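Local coordinates for protein nucleocapsid (Crimean-congo hemorrhagic fever virus, PDB 4AKL) that binds single- and double-stranded RNA, probably packages the viral genome, and probably cuts double-stranded DNA without sequence preference, at residues 19-24 with 32-37; 3-8 with 79-84; 168-173 with 475-480; 154-159 with 457-462. All coordinates share one frame; numbering follows the deposited sequence.

Interaction 1 of 4, residues 19-24 with 32-37; sequences EFKKGN and NSYSFC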
loop_
_atom_site.group_PDB
_atom_site.type_symbol
_atom_site.label_atom_id
_atom_site.label_comp_id
_atom_site.label_asym_id
_atom_site.label_seq_id
_atom_site.Cartn_x
_atom_site.Cartn_y
_atom_site.Cartn_z
ATOM N N GLU A 19 0.547 -28.316 14.388
ATOM C CA GLU A 19 1.631 -29.255 14.080
ATOM C C GLU A 19 2.967 -28.523 13.998
ATOM O O GLU A 19 3.918 -28.815 14.723
ATOM C CB GLU A 19 1.357 -29.913 12.696
ATOM C CG GLU A 19 2.513 -30.774 12.128
ATOM C CD GLU A 19 3.034 -30.341 10.718
ATOM O OE1 GLU A 19 2.853 -29.133 10.265
ATOM O OE2 GLU A 19 3.650 -31.246 10.064
ATOM N N PHE A 20 3.005 -27.554 13.099
ATOM C CA PHE A 20 4.214 -26.836 12.776
ATOM C C PHE A 20 4.771 -26.087 13.983
ATOM O O PHE A 20 5.976 -26.098 14.201
ATOM C CB PHE A 20 3.928 -25.846 11.631
ATOM C CG PHE A 20 5.151 -25.255 11.038
ATOM C CD1 PHE A 20 5.766 -24.177 11.627
ATOM C CD2 PHE A 20 5.716 -25.789 9.893
ATOM C CE1 PHE A 20 6.933 -23.623 11.070
ATOM C CE2 PHE A 20 6.894 -25.223 9.333
ATOM C CZ PHE A 20 7.485 -24.153 9.918
ATOM N N LYS A 21 3.886 -25.432 14.743
ATOM C CA LYS A 21 4.273 -24.662 15.929
ATOM C C LYS A 21 4.935 -25.562 16.943
ATOM O O LYS A 21 5.981 -25.221 17.499
ATOM C CB LYS A 21 3.061 -24.005 16.596
ATOM C CG LYS A 21 3.395 -23.310 17.939
ATOM C CD LYS A 21 2.153 -22.858 18.673
ATOM C CE LYS A 21 2.450 -22.608 20.169
ATOM N NZ LYS A 21 1.212 -22.245 20.914
ATOM N N LYS A 22 4.288 -26.703 17.179
ATOM C CA LYS A 22 4.787 -27.703 18.093
ATOM C C LYS A 22 6.115 -28.229 17.567
ATOM O O LYS A 22 7.082 -28.322 18.310
ATOM C CB LYS A 22 3.756 -28.864 18.286
ATOM C CG LYS A 22 4.076 -30.208 17.553
ATOM C CD LYS A 22 3.004 -31.265 17.772
ATOM C CE LYS A 22 3.671 -32.597 18.011
ATOM N NZ LYS A 22 4.209 -32.656 19.419
ATOM N N GLY A 23 6.142 -28.560 16.272
ATOM C CA GLY A 23 7.297 -29.172 15.653
ATOM C C GLY A 23 8.523 -28.292 15.756
ATOM O O GLY A 23 9.603 -28.787 16.100
ATOM N N ASN A 24 8.344 -26.989 15.493
ATOM C CA ASN A 24 9.464 -26.080 15.385
ATOM C C ASN A 24 9.739 -25.162 16.596
ATOM O O ASN A 24 10.711 -24.388 16.589
ATOM C CB ASN A 24 9.313 -25.302 14.074
ATOM C CG ASN A 24 9.577 -26.193 12.849
ATOM O OD1 ASN A 24 10.728 -26.443 12.501
ATOM N ND2 ASN A 24 8.519 -26.673 12.214
ATOM N N ASN A 32 4.320 -10.442 17.267
ATOM C CA ASN A 32 2.843 -10.447 17.350
ATOM C C ASN A 32 2.298 -11.784 16.976
ATOM O O ASN A 32 1.450 -12.337 17.660
ATOM C CB ASN A 32 2.210 -9.387 16.447
ATOM C CG ASN A 32 2.598 -7.964 16.845
ATOM O OD1 ASN A 32 2.747 -7.663 18.032
ATOM N ND2 ASN A 32 2.755 -7.096 15.854
ATOM N N SER A 33 2.809 -12.317 15.883
ATOM C CA SER A 33 2.411 -13.625 15.450
ATOM C C SER A 33 3.574 -14.565 15.797
ATOM O O SER A 33 4.710 -14.160 15.783
ATOM C CB SER A 33 2.053 -13.544 13.959
ATOM O OG SER A 33 1.446 -14.698 13.487
ATOM N N TYR A 34 3.274 -15.813 16.171
ATOM C CA TYR A 34 4.317 -16.812 16.479
ATOM C C TYR A 34 5.384 -16.894 15.350
ATOM O O TYR A 34 5.067 -16.854 14.141
ATOM C CB TYR A 34 3.709 -18.172 16.702
ATOM C CG TYR A 34 3.194 -18.418 18.123
ATOM C CD1 TYR A 34 4.060 -18.752 19.137
ATOM C CD2 TYR A 34 1.840 -18.321 18.425
ATOM C CE1 TYR A 34 3.587 -18.995 20.462
ATOM C CE2 TYR A 34 1.352 -18.552 19.708
ATOM C CZ TYR A 34 2.225 -18.884 20.722
ATOM O OH TYR A 34 1.726 -19.111 21.994
ATOM N N SER A 35 6.637 -17.006 15.772
ATOM C CA SER A 35 7.760 -16.948 14.884
ATOM C C SER A 35 8.944 -17.675 15.477
ATOM O O SER A 35 8.849 -18.294 16.560
ATOM C CB SER A 35 8.137 -15.474 14.663
ATOM O OG SER A 35 8.808 -14.982 15.781
ATOM N N PHE A 36 10.069 -17.612 14.775
ATOM C CA PHE A 36 11.329 -18.222 15.254
ATOM C C PHE A 36 12.167 -17.266 16.125
ATOM O O PHE A 36 13.306 -17.599 16.504
ATOM C CB PHE A 36 12.155 -18.738 14.050
ATOM C CG PHE A 36 11.648 -20.031 13.490
ATOM C CD1 PHE A 36 11.975 -21.232 14.106
ATOM C CD2 PHE A 36 10.839 -20.043 12.356
ATOM C CE1 PHE A 36 11.513 -22.421 13.605
ATOM C CE2 PHE A 36 10.352 -21.233 11.828
ATOM C CZ PHE A 36 10.676 -22.434 12.451
ATOM N N CYS A 37 11.604 -16.108 16.472
ATOM C CA CYS A 37 12.368 -15.052 17.150
ATOM C C CYS A 37 12.530 -15.267 18.661
ATOM O O CYS A 37 11.618 -15.002 19.441
ATOM C CB CYS A 37 11.741 -13.661 16.874
ATOM S SG CYS A 37 12.756 -12.272 17.358
#
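N24 and K21, on the last turn of helix 10-24, meet F36 and Y34 of the loop that follows. This is a helix packed against its own downstream loop, near the surface. CB of N24 lies 3.6 Å from CZ of F36, the far end of the ring, and CG of N24 sits near the same atom. The amide plane of N24 and the ring plane of F36 stand 74° apart. F20 adds an oblique ring contact: CE1 of F20 lies 4.2 Å from CZ of F36, and the two side chains cross at about a right angle.

K21 reaches Y34 with an extended chain. Its CE sits over one face of the Y34 ring in a CH-pi contact, 4.0 Å from the centroid. NZ of K21 goes on to OH of Y34, a weak bond of 3.4 Å.

Behind this first shell, ND2 of N24 makes two hydrogen bonds, to O of F20 at 3.3 Å and to OD1 of D401. ND2 also lies 3.4 Å above the plane of the F20 ring, over its centre. O of F20 also takes the helical bond from N of N24. I77 of helix 77-83 touches both phenyl rings, and W16 meets the ring of F20 with nearly parallel planes. In the loop, OG of S35 accepts from N of C37, an ST turn that spans F36.

Interaction 2 of 4, residues 3-8 with 79-84; sequences NKIEVN and ECAWAS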
loop_
_atom_site.group_PDB
_atom_site.type_symbol
_atom_site.label_atom_id
_atom_site.label_comp_id
_atom_site.label_asym_id
_atom_site.label_seq_id
_atom_site.Cartn_x
_atom_site.Cartn_y
_atom_site.Cartn_z
ATOM N N ASN A 3 4.035 -27.755 -3.539
ATOM C CA ASN A 3 3.662 -26.955 -2.391
ATOM C C ASN A 3 3.149 -27.852 -1.256
ATOM O O ASN A 3 2.071 -28.429 -1.375
ATOM C CB ASN A 3 2.586 -25.959 -2.826
ATOM C CG ASN A 3 2.258 -24.927 -1.767
ATOM O OD1 ASN A 3 2.535 -25.123 -0.588
ATOM N ND2 ASN A 3 1.626 -23.801 -2.199
ATOM N N LYS A 4 3.918 -27.951 -0.163
ATOM C CA LYS A 4 3.566 -28.827 0.968
ATOM C C LYS A 4 2.517 -28.217 1.918
ATOM O O LYS A 4 2.002 -28.918 2.749
ATOM C CB LYS A 4 4.807 -29.218 1.788
ATOM C CG LYS A 4 5.958 -29.857 1.018
ATOM C CD LYS A 4 5.601 -31.149 0.356
ATOM C CE LYS A 4 6.811 -31.735 -0.389
ATOM N NZ LYS A 4 8.042 -32.038 0.493
ATOM N N ILE A 5 2.199 -26.925 1.777
ATOM C CA ILE A 5 1.222 -26.266 2.637
ATOM C C ILE A 5 -0.175 -26.473 2.026
ATOM O O ILE A 5 -0.776 -25.542 1.488
ATOM C CB ILE A 5 1.524 -24.746 2.853
ATOM C CG1 ILE A 5 3.028 -24.498 3.082
ATOM C CG2 ILE A 5 0.637 -24.199 4.015
ATOM C CD1 ILE A 5 3.407 -23.066 3.521
ATOM N N GLU A 6 -0.663 -27.723 2.135
ATOM C CA GLU A 6 -1.943 -28.162 1.589
ATOM C C GLU A 6 -3.040 -27.750 2.542
ATOM O O GLU A 6 -3.419 -28.506 3.451
ATOM C CB GLU A 6 -1.982 -29.684 1.386
ATOM C CG GLU A 6 -0.953 -30.226 0.402
ATOM C CD GLU A 6 -1.136 -31.729 0.137
ATOM O OE1 GLU A 6 -1.877 -32.401 0.919
ATOM O OE2 GLU A 6 -0.542 -32.237 -0.854
ATOM N N VAL A 7 -3.537 -26.551 2.301
ATOM C CA VAL A 7 -4.463 -25.878 3.146
ATOM C C VAL A 7 -5.410 -25.195 2.218
ATOM O O VAL A 7 -4.982 -24.377 1.391
ATOM C CB VAL A 7 -3.715 -24.826 4.039
ATOM C CG1 VAL A 7 -4.673 -23.892 4.711
ATOM C CG2 VAL A 7 -2.849 -25.529 5.089
ATOM N N ASN A 8 -6.691 -25.520 2.325
ATOM C CA ASN A 8 -7.726 -24.938 1.455
ATOM C C ASN A 8 -8.811 -24.193 2.256
ATOM O O ASN A 8 -9.896 -23.890 1.721
ATOM C CB ASN A 8 -8.363 -26.063 0.595
ATOM C CG ASN A 8 -7.316 -26.887 -0.194
ATOM O OD1 ASN A 8 -6.741 -26.436 -1.231
ATOM N ND2 ASN A 8 -7.065 -28.088 0.291
ATOM N N GLU A 79 0.605 -16.404 8.993
ATOM C CA GLU A 79 0.059 -15.616 7.895
ATOM C C GLU A 79 0.854 -15.829 6.619
ATOM O O GLU A 79 0.247 -15.893 5.541
ATOM C CB GLU A 79 -0.028 -14.145 8.270
ATOM C CG GLU A 79 -1.070 -13.865 9.315
ATOM C CD GLU A 79 -0.668 -14.208 10.780
ATOM O OE1 GLU A 79 0.542 -14.345 11.070
ATOM O OE2 GLU A 79 -1.604 -14.328 11.643
ATOM N N CYS A 80 2.194 -15.962 6.740
ATOM C CA CYS A 80 3.049 -16.271 5.582
ATOM C C CYS A 80 2.643 -17.629 5.009
ATOM O O CYS A 80 2.518 -17.785 3.787
ATOM C CB CYS A 80 4.537 -16.279 5.980
ATOM S SG CYS A 80 5.189 -14.664 6.439
ATOM N N ALA A 81 2.418 -18.613 5.879
ATOM C CA ALA A 81 1.975 -19.930 5.391
ATOM C C ALA A 81 0.610 -19.804 4.707
ATOM O O ALA A 81 0.377 -20.400 3.650
ATOM C CB ALA A 81 1.934 -20.923 6.477
ATOM N N TRP A 82 -0.303 -19.043 5.300
ATOM C CA TRP A 82 -1.609 -18.835 4.675
ATOM C C TRP A 82 -1.485 -18.168 3.276
ATOM O O TRP A 82 -2.148 -18.586 2.315
ATOM C CB TRP A 82 -2.489 -17.994 5.602
ATOM C CG TRP A 82 -3.837 -17.551 5.038
ATOM C CD1 TRP A 82 -4.181 -16.282 4.681
ATOM C CD2 TRP A 82 -5.005 -18.361 4.804
ATOM N NE1 TRP A 82 -5.469 -16.235 4.243
ATOM C CE2 TRP A 82 -6.014 -17.493 4.303
ATOM C CE3 TRP A 82 -5.304 -19.730 4.971
ATOM C CZ2 TRP A 82 -7.296 -17.952 3.939
ATOM C CZ3 TRP A 82 -6.569 -20.185 4.626
ATOM C CH2 TRP A 82 -7.553 -19.299 4.118
ATOM N N ALA A 83 -0.639 -17.156 3.187
ATOM C CA ALA A 83 -0.408 -16.406 1.944
ATOM C C ALA A 83 0.248 -17.270 0.837
ATOM O O ALA A 83 0.173 -16.926 -0.304
ATOM C CB ALA A 83 0.441 -15.126 2.239
ATOM N N SER A 84 0.881 -18.373 1.213
ATOM C CA SER A 84 1.578 -19.257 0.316
ATOM C C SER A 84 0.900 -20.626 0.211
ATOM O O SER A 84 1.477 -21.537 -0.396
ATOM C CB SER A 84 2.976 -19.467 0.852
ATOM O OG SER A 84 3.789 -18.313 0.700
#
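N3 reaches the end of helix 77-83 through its side-chain amide. ND2 of N3 donates to O of S84 at 2.9 Å, with an N-H...O angle of 161°. The acceptor lies close to the amide plane of N3. CG of N3 is anti to the backbone N (chi1 -171°), which carries the amide across to the helix end. The other amide atom faces back: OD1 of N3 accepts from N of I5 at 3.0 Å, closing an Asx turn. Bonds at both ends thus fix the amide rotation, and the carbonyl of S84, just past the helix, gains a side-chain partner.

I5 supplies the apolar part. Its CG1 branch is anti to the carbonyl carbon and runs out straight (chi2 -171°), so CD1 lies against A81, 3.9 Å from CB. The CG2 branch instead approaches the carbonyl O of A81 at 3.8 Å.

V7 meets W82 more lightly. CG1 of V7 comes to the edge of the indole, near its plane, 4.2 Å from CZ3. The two side chains cross at about a right angle. NE1 of W82 bonds O of F139.

The N-terminal segment passes across the C-terminal end of helix 77-83 before helix 10-24 begins. M13 and W16 of that helix touch both V7 and A81. Helix 86-98 touches N3 through T86, and F324 of helix 324-336 packs on N3 and S84.

Interaction 3 of 4, residues 168-173 with 475-480; sequences EMLSDM and NATSAN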
loop_
_atom_site.group_PDB
_atom_site.type_symbol
_atom_site.label_atom_id
_atom_site.label_comp_id
_atom_site.label_asym_id
_atom_site.label_seq_id
_atom_site.Cartn_x
_atom_site.Cartn_y
_atom_site.Cartn_z
ATOM N N GLU A 168 13.663 12.504 14.645
ATOM C CA GLU A 168 14.471 12.889 13.462
ATOM C C GLU A 168 13.921 12.257 12.177
ATOM O O GLU A 168 13.833 12.939 11.146
ATOM C CB GLU A 168 15.949 12.524 13.646
ATOM C CG GLU A 168 16.813 12.758 12.414
ATOM C CD GLU A 168 18.206 12.224 12.564
ATOM O OE1 GLU A 168 18.720 12.063 13.711
ATOM O OE2 GLU A 168 18.803 11.963 11.510
ATOM N N MET A 169 13.555 10.961 12.245
ATOM C CA MET A 169 12.898 10.256 11.139
ATOM C C MET A 169 11.658 10.985 10.672
ATOM O O MET A 169 11.521 11.232 9.494
ATOM C CB MET A 169 12.549 8.803 11.493
ATOM C CG MET A 169 13.791 7.928 11.593
ATOM S SD MET A 169 13.448 6.249 12.061
ATOM C CE MET A 169 12.918 5.601 10.473
ATOM N N LEU A 170 10.778 11.336 11.605
ATOM C CA LEU A 170 9.580 12.131 11.307
ATOM C C LEU A 170 9.847 13.521 10.677
ATOM O O LEU A 170 9.096 13.949 9.777
ATOM C CB LEU A 170 8.733 12.297 12.564
ATOM C CG LEU A 170 7.938 11.067 12.984
ATOM C CD1 LEU A 170 7.295 11.336 14.372
ATOM C CD2 LEU A 170 6.833 10.782 11.954
ATOM N N SER A 171 10.884 14.217 11.133
ATOM C CA SER A 171 11.272 15.507 10.523
ATOM C C SER A 171 11.630 15.359 9.042
ATOM O O SER A 171 11.270 16.214 8.194
ATOM C CB SER A 171 12.456 16.121 11.266
ATOM O OG SER A 171 12.148 16.303 12.651
ATOM N N ASP A 172 12.347 14.292 8.717
ATOM C CA ASP A 172 12.692 14.068 7.334
ATOM C C ASP A 172 11.443 13.623 6.563
ATOM O O ASP A 172 11.270 13.970 5.389
ATOM C CB ASP A 172 13.775 13.006 7.206
ATOM C CG ASP A 172 14.219 12.823 5.774
ATOM O OD1 ASP A 172 14.630 13.817 5.136
ATOM O OD2 ASP A 172 14.132 11.702 5.312
ATOM N N MET A 173 10.590 12.849 7.220
ATOM C CA MET A 173 9.373 12.359 6.573
ATOM C C MET A 173 8.483 13.555 6.261
ATOM O O MET A 173 7.998 13.654 5.144
ATOM C CB MET A 173 8.655 11.285 7.420
ATOM C CG MET A 173 9.452 10.003 7.568
ATOM S SD MET A 173 9.116 8.936 9.010
ATOM C CE MET A 173 7.510 8.241 8.593
ATOM N N ASN A 475 -3.242 11.354 9.657
ATOM C CA ASN A 475 -1.884 11.621 9.241
ATOM C C ASN A 475 -0.988 10.878 10.226
ATOM O O ASN A 475 -0.872 11.272 11.403
ATOM C CB ASN A 475 -1.642 13.143 9.246
ATOM C CG ASN A 475 -0.206 13.534 8.837
ATOM O OD1 ASN A 475 0.470 12.821 8.062
ATOM N ND2 ASN A 475 0.260 14.682 9.359
ATOM N N ALA A 476 -0.385 9.780 9.765
ATOM C CA ALA A 476 0.537 8.995 10.603
ATOM C C ALA A 476 1.609 9.886 11.237
ATOM O O ALA A 476 1.904 9.762 12.425
ATOM C CB ALA A 476 1.195 7.889 9.794
ATOM N N THR A 477 2.142 10.799 10.431
ATOM C CA THR A 477 3.259 11.665 10.815
ATOM C C THR A 477 2.971 12.753 11.870
ATOM O O THR A 477 3.883 13.508 12.237
ATOM C CB THR A 477 3.877 12.309 9.554
ATOM O OG1 THR A 477 5.275 12.559 9.779
ATOM C CG2 THR A 477 3.156 13.597 9.159
ATOM N N SER A 478 1.715 12.831 12.331
ATOM C CA SER A 478 1.298 13.715 13.405
ATOM C C SER A 478 1.436 13.058 14.771
ATOM O O SER A 478 1.224 13.701 15.769
ATOM C CB SER A 478 -0.172 14.138 13.211
ATOM O OG SER A 478 -0.316 14.907 12.031
ATOM N N ALA A 479 1.790 11.776 14.813
ATOM C CA ALA A 479 1.867 11.057 16.076
ATOM C C ALA A 479 2.769 11.732 17.101
ATOM O O ALA A 479 3.827 12.262 16.764
ATOM C CB ALA A 479 2.336 9.651 15.856
ATOM N N ASN A 480 2.308 11.705 18.350
ATOM C CA ASN A 480 3.106 12.107 19.492
ATOM C C ASN A 480 3.994 10.943 19.948
ATOM O O ASN A 480 3.515 9.930 20.457
ATOM C CB ASN A 480 2.216 12.604 20.662
ATOM C CG ASN A 480 1.510 13.920 20.345
ATOM O OD1 ASN A 480 1.983 14.713 19.519
ATOM N ND2 ASN A 480 0.380 14.159 20.999
#
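L170 points its CD2 methyl at the hydroxyl of T477. The distance from CD2 to OG1 of T477 is 3.2 Å, a close approach of a methyl to an oxygen. CD2 also lies 3.9 Å from CA of T477, so the methyl rests against both the backbone and the side chain of that residue. The two side chains lie alongside each other, pointing opposite ways. On T477, OG1 is about 30° short of anti to the backbone N (chi1 -151°), and it is the branch that meets L170.

The contact joins helix 163-181 to a short 3-10 turn, residues 476-478, just before the C-terminal strand 480-481. The turn is closed by backbone bonds from N of S478 to O of N475 and from N of A479 to O of A476. I174 and R177, further along the same helix 163-181, also touch T477. A476 turns to another partner and packs on H456 and V460 of helix 450-460.

The other contacts across the two segments are looser. CB of M173 lies 4.3 Å from OG1 of T477, and CD1 of L170 is equally far from O of A479. OG1 of T477 is buried here and has no hydrogen-bond partner in the model.

Interaction 4 of 4, residues 154-159 with 457-462; sequences AEYKVP and QSLVGK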
loop_
_atom_site.group_PDB
_atom_site.type_symbol
_atom_site.label_atom_id
_atom_site.label_comp_id
_atom_site.label_asym_id
_atom_site.label_seq_id
_atom_site.Cartn_x
_atom_site.Cartn_y
_atom_site.Cartn_z
ATOM N N ALA A 154 -2.504 8.038 17.593
ATOM C CA ALA A 154 -2.257 9.410 18.078
ATOM C C ALA A 154 -0.918 9.483 18.789
ATOM O O ALA A 154 -0.179 10.450 18.651
ATOM C CB ALA A 154 -3.356 9.850 19.040
ATOM N N GLU A 155 -0.631 8.444 19.558
ATOM C CA GLU A 155 0.547 8.364 20.374
ATOM C C GLU A 155 1.355 7.162 19.907
ATOM O O GLU A 155 0.781 6.164 19.476
ATOM C CB GLU A 155 0.145 8.173 21.853
ATOM C CG GLU A 155 -1.176 8.901 22.316
ATOM C CD GLU A 155 -1.011 10.294 23.021
ATOM O OE1 GLU A 155 -0.107 10.466 23.875
ATOM O OE2 GLU A 155 -1.821 11.212 22.722
ATOM N N TYR A 156 2.682 7.250 19.987
ATOM C CA TYR A 156 3.546 6.091 19.730
ATOM C C TYR A 156 4.549 6.034 20.835
ATOM O O TYR A 156 5.396 6.923 20.953
ATOM C CB TYR A 156 4.238 6.220 18.395
ATOM C CG TYR A 156 4.883 4.975 17.829
ATOM C CD1 TYR A 156 4.139 3.850 17.538
ATOM C CD2 TYR A 156 6.243 4.952 17.505
ATOM C CE1 TYR A 156 4.727 2.706 16.972
ATOM C CE2 TYR A 156 6.838 3.813 16.936
ATOM C CZ TYR A 156 6.077 2.697 16.676
ATOM O OH TYR A 156 6.673 1.578 16.118
ATOM N N LYS A 157 4.442 4.979 21.637
ATOM C CA LYS A 157 5.304 4.781 22.796
ATOM C C LYS A 157 6.540 4.005 22.395
ATOM O O LYS A 157 6.430 2.892 21.904
ATOM C CB LYS A 157 4.575 4.010 23.891
ATOM C CG LYS A 157 5.423 3.748 25.122
ATOM C CD LYS A 157 5.622 4.997 25.928
ATOM C CE LYS A 157 6.876 4.903 26.770
ATOM N NZ LYS A 157 7.120 3.535 27.304
ATOM N N VAL A 158 7.714 4.601 22.612
ATOM C CA VAL A 158 9.003 3.962 22.361
ATOM C C VAL A 158 9.861 4.186 23.589
ATOM O O VAL A 158 9.563 5.072 24.343
ATOM C CB VAL A 158 9.723 4.565 21.119
ATOM C CG1 VAL A 158 8.870 4.385 19.837
ATOM C CG2 VAL A 158 10.068 6.022 21.331
ATOM N N PRO A 159 10.926 3.386 23.788
ATOM C CA PRO A 159 11.919 3.634 24.828
ATOM C C PRO A 159 12.571 5.009 24.704
ATOM O O PRO A 159 12.809 5.451 23.592
ATOM C CB PRO A 159 12.987 2.573 24.571
ATOM C CG PRO A 159 12.391 1.608 23.715
ATOM C CD PRO A 159 11.208 2.148 23.054
ATOM N N GLN A 457 4.188 2.892 8.407
ATOM C CA GLN A 457 3.303 1.757 8.524
ATOM C C GLN A 457 3.045 1.320 9.939
ATOM O O GLN A 457 1.953 0.930 10.223
ATOM C CB GLN A 457 3.847 0.598 7.710
ATOM C CG GLN A 457 3.616 0.918 6.234
ATOM C CD GLN A 457 4.267 -0.009 5.362
ATOM O OE1 GLN A 457 4.244 -1.226 5.580
ATOM N NE2 GLN A 457 4.876 0.521 4.340
ATOM N N SER A 458 4.061 1.358 10.804
ATOM C CA SER A 458 3.845 1.083 12.206
ATOM C C SER A 458 2.978 2.164 12.806
ATOM O O SER A 458 2.146 1.871 13.629
ATOM C CB SER A 458 5.166 1.022 12.981
ATOM O OG SER A 458 4.948 0.522 14.267
ATOM N N LEU A 459 3.167 3.406 12.390
ATOM C CA LEU A 459 2.384 4.545 12.919
ATOM C C LEU A 459 0.898 4.556 12.463
ATOM O O LEU A 459 0.037 5.096 13.188
ATOM C CB LEU A 459 3.045 5.893 12.584
ATOM C CG LEU A 459 4.382 6.264 13.254
ATOM C CD1 LEU A 459 4.801 7.596 12.722
ATOM C CD2 LEU A 459 4.313 6.295 14.815
ATOM N N VAL A 460 0.601 3.981 11.286
ATOM C CA VAL A 460 -0.772 3.875 10.853
ATOM C C VAL A 460 -1.488 2.753 11.646
ATOM O O VAL A 460 -2.702 2.744 11.705
ATOM C CB VAL A 460 -0.942 3.676 9.334
ATOM C CG1 VAL A 460 -0.157 4.786 8.527
ATOM C CG2 VAL A 460 -0.518 2.321 8.942
ATOM N N GLY A 461 -0.720 1.850 12.257
ATOM C CA GLY A 461 -1.232 0.807 13.115
ATOM C C GLY A 461 -1.071 -0.594 12.584
ATOM O O GLY A 461 -1.653 -1.524 13.163
ATOM N N LYS A 462 -0.299 -0.778 11.506
ATOM C CA LYS A 462 -0.100 -2.104 10.957
ATOM C C LYS A 462 0.726 -2.903 11.928
ATOM O O LYS A 462 1.751 -2.432 12.396
ATOM C CB LYS A 462 0.583 -2.090 9.562
ATOM C CG LYS A 462 -0.290 -1.476 8.454
ATOM C CD LYS A 462 0.422 -1.255 7.086
ATOM C CE LYS A 462 0.773 -2.590 6.396
ATOM N NZ LYS A 462 1.170 -2.527 4.925
#
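Y156 is the residue through which segment 154-159 touches the end of helix 450-460. The segment holds strand 155-156, which forms a small two-stranded parallel sheet with the C-terminal strand 480-481. A154, ahead of the strand, accepts from the backbone of N480. At Y156 the backbone bonds both N480 and I482, while the side chain points to the helix. CG of Y156 is anti to the backbone N (chi1 -165°), which brings the ring across L459 and on to S458.

CD2 of L459 lies over one face of the ring, in a CH-pi contact 3.6 Å from the centroid. It is offset toward the CG end, 3.3 Å from CG of Y156, which is tight packing. The two side chains cross at about a right angle. L459 also touches L170 of helix 163-181, and A427 of helix 425-440 packs on Y156. The polar end of the ring is held by S458. OH of Y156 and OG of S458 share a short hydrogen bond of 2.7 Å, in which either hydroxyl could be the donor.

Further along, V158 continues the pairing with I482 and packs on I481, A427 and V163. On the helix side, G461 has a positive phi (113°) and ends the helix. N of K462 bonds O of Q457 at 3.1 Å, closing the Schellman motif just after the contact residues.

How the interactions relate
Interactions 1 and 2 share one region. Interaction 1 is nested within the loop closed by interaction 2, and OG of S33 bonds OE1 of E79 between them. Interaction 1 uses helix 10-24 and interaction 2 helix 77-83, and each helix borders the other contact. Interaction 1 lies at the surface; 2 and 4 are buried and 3 partly buried. Interactions 3 and 4 form a second pair, with centres 10 Å apart: strand 480-481 pairs with strand 155-156, and helix 450-460 serves both. Interactions 2 and 3 lie on opposite sides of the chain's centre. The chemistry differs too: ring contacts and a weak lysine bond in 1, an amide bond in 2, a buried unpaired hydroxyl in 3, and paired hydroxyls in 4.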